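Local coordinates for protein amidohydrolase 2 (Bifidobacterium longum subsp. infantis, PDB 6UVZ) that is probably a hydrolase of the metal-dependent amidohydrolase superfamily, at residues H14-D19 with V58-A63. Sequence-based numbering, arbitrary orientation.
Sequences HIWDPD and VEVDAA
H14 and V58 meet where the first two strands of the parallel barrel, 7-13 and 51-58, run out into the loops at their C-terminal ends. H14 ND1 donates a hydrogen bond to V58 O at 3.0 Å. The bond is bent, with an N-H...O angle of 145°. The donor sits above the carbonyl plane of V58 and the oxygen lies near the edge of the imidazole. With CG anti to its own carbonyl carbon (chi1 -53°), H14 brings its ring end closer to V58 than its CB bond alone would suggest. The neighbouring ring atom, H14 CE1, packs 3.6 Å from V58 CB, so one valine receives both a polar and an apolar contact. Amidohydrolases of this superfamily have a TIM-barrel fold with the active site at these strand ends. H12 and H14 form an H-x-H pair of the kind that binds metal in many relatives, and their rings meet nearly at right angles. With the imidazole cut back to an alanine, V58 O is likely to lose this donor, and a gap would probably open beside V58 CB and V60 CG1. V60 CG1 touches both H14 and W16. This V60 methyl is 3.7 Å from H14 CB, and V60 CG1 is also 3.5 Å from I15 O. At the edge of the W16 indole, in the ring plane, V60 CG1 lies 3.8 Å from W16 CE3. The CB bond of W16 already points toward 58-63; with CG between backbone N and carbonyl carbon (chi1 59°), the CE3 edge meets V60 CG1. W25 meets the W16 ring edge-to-face and also gives its NE1 to V60 O. The CB bond of E59 points away from 14-19. E59 OE2 accepts a hydrogen bond from D61 N at 2.9 Å, and E59 OE1 forms a salt bridge with R103.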
loop_
_atom_site.group_PDB
_atom_site.type_symbol
_atom_site.label_atom_id
_atom_site.label_comp_id
_atom_site.label_asym_id
_atom_site.label_seq_id
_atom_site.Cartn_x
_atom_site.Cartn_y
_atom_site.Cartn_z
ATOM N N HIS A 14 6.140 -4.385 5.165
ATOM C CA HIS A 14 7.460 -3.786 5.284
ATOM C C HIS A 14 8.422 -4.760 5.949
ATOM O O HIS A 14 8.017 -5.621 6.735
ATOM C CB HIS A 14 7.426 -2.486 6.103
ATOM C CG HIS A 14 6.423 -1.485 5.619
ATOM N ND1 HIS A 14 6.630 -0.703 4.503
ATOM C CD2 HIS A 14 5.213 -1.130 6.109
ATOM C CE1 HIS A 14 5.586 0.087 4.322
ATOM N NE2 HIS A 14 4.712 -0.152 5.283
ATOM N N ILE A 15 9.705 -4.609 5.621
ATOM C CA ILE A 15 10.793 -5.289 6.313
ATOM C C ILE A 15 11.943 -4.302 6.454
ATOM O O ILE A 15 12.158 -3.446 5.592
ATOM C CB ILE A 15 11.270 -6.568 5.582
ATOM C CG1 ILE A 15 11.670 -6.252 4.139
ATOM C CG2 ILE A 15 10.207 -7.657 5.633
ATOM C CD1 ILE A 15 12.271 -7.426 3.402
ATOM N N TRP A 16 12.683 -4.420 7.555
ATOM C CA TRP A 16 13.839 -3.560 7.767
ATOM C C TRP A 16 14.759 -4.185 8.803
ATOM O O TRP A 16 14.376 -5.102 9.535
ATOM C CB TRP A 16 13.427 -2.146 8.201
ATOM C CG TRP A 16 12.625 -2.090 9.469
ATOM C CD1 TRP A 16 13.083 -2.288 10.740
ATOM C CD2 TRP A 16 11.230 -1.790 9.587
ATOM N NE1 TRP A 16 12.056 -2.144 11.640
ATOM C CE2 TRP A 16 10.908 -1.836 10.958
ATOM C CE3 TRP A 16 10.220 -1.494 8.667
ATOM C CZ2 TRP A 16 9.619 -1.596 11.431
ATOM C CZ3 TRP A 16 8.942 -1.255 9.138
ATOM C CH2 TRP A 16 8.653 -1.308 10.507
ATOM N N ASP A 17 15.983 -3.670 8.848
ATOM C CA ASP A 17 16.987 -4.080 9.828
ATOM C C ASP A 17 17.566 -2.817 10.448
ATOM O O ASP A 17 18.262 -2.053 9.747
ATOM C CB ASP A 17 18.078 -4.926 9.176
ATOM C CG ASP A 17 19.047 -5.515 10.185
ATOM O OD1 ASP A 17 18.800 -5.388 11.402
ATOM O OD2 ASP A 17 20.060 -6.108 9.756
ATOM N N PRO A 18 17.314 -2.552 11.734
ATOM C CA PRO A 18 17.754 -1.278 12.327
ATOM C C PRO A 18 19.265 -1.121 12.419
ATOM O O PRO A 18 19.734 0.004 12.633
ATOM C CB PRO A 18 17.115 -1.302 13.722
ATOM C CG PRO A 18 16.920 -2.753 14.020
ATOM C CD PRO A 18 16.601 -3.400 12.704
ATOM N N ASP A 19 20.037 -2.196 12.266
ATOM C CA ASP A 19 21.492 -2.089 12.300
ATOM C C ASP A 19 22.068 -1.717 10.939
ATOM O O ASP A 19 22.844 -0.762 10.831
ATOM C CB ASP A 19 22.108 -3.402 12.794
ATOM C CG ASP A 19 21.824 -3.665 14.258
ATOM O OD1 ASP A 19 20.769 -4.260 14.566
ATOM O OD2 ASP A 19 22.655 -3.272 15.104
ATOM N N VAL A 58 6.669 -2.360 0.308
ATOM C CA VAL A 58 6.525 -0.917 0.183
ATOM C C VAL A 58 7.712 -0.268 0.881
ATOM O O VAL A 58 8.170 -0.755 1.920
ATOM C CB VAL A 58 5.191 -0.420 0.781
ATOM C CG1 VAL A 58 5.007 1.066 0.520
ATOM C CG2 VAL A 58 4.026 -1.213 0.205
ATOM N N GLU A 59 8.215 0.821 0.301
ATOM C CA GLU A 59 9.409 1.470 0.829
ATOM C C GLU A 59 9.199 1.899 2.276
ATOM O O GLU A 59 8.122 2.365 2.657
ATOM C CB GLU A 59 9.787 2.671 -0.043
ATOM C CG GLU A 59 8.682 3.698 -0.241
ATOM C CD GLU A 59 8.692 4.781 0.819
ATOM O OE1 GLU A 59 7.606 5.282 1.177
ATOM O OE2 GLU A 59 9.792 5.128 1.297
ATOM N N VAL A 60 10.240 1.727 3.086
ATOM C CA VAL A 60 10.159 1.956 4.522
ATOM C C VAL A 60 10.658 3.353 4.900
ATOM O O VAL A 60 10.968 3.600 6.065
ATOM C CB VAL A 60 10.913 0.870 5.305
ATOM C CG1 VAL A 60 10.303 -0.496 5.035
ATOM C CG2 VAL A 60 12.390 0.880 4.937
ATOM N N ASP A 61 10.735 4.268 3.932
ATOM C CA ASP A 61 11.196 5.638 4.165
ATOM C C ASP A 61 12.597 5.645 4.779
ATOM O O ASP A 61 12.859 6.300 5.789
ATOM C CB ASP A 61 10.202 6.411 5.039
ATOM C CG ASP A 61 10.382 7.913 4.939
ATOM O OD1 ASP A 61 10.036 8.484 3.883
ATOM O OD2 ASP A 61 10.864 8.523 5.917
ATOM N N ALA A 62 13.501 4.897 4.154
ATOM C CA ALA A 62 14.866 4.790 4.641
ATOM C C ALA A 62 15.658 6.052 4.312
ATOM O O ALA A 62 15.317 6.817 3.406
ATOM C CB ALA A 62 15.557 3.564 4.042
ATOM N N ALA A 63 16.736 6.262 5.071
ATOM C CA ALA A 63 17.569 7.439 4.854
ATOM C C ALA A 63 18.364 7.324 3.560
ATOM O O ALA A 63 18.513 8.308 2.826
ATOM C CB ALA A 63 18.506 7.647 6.044
#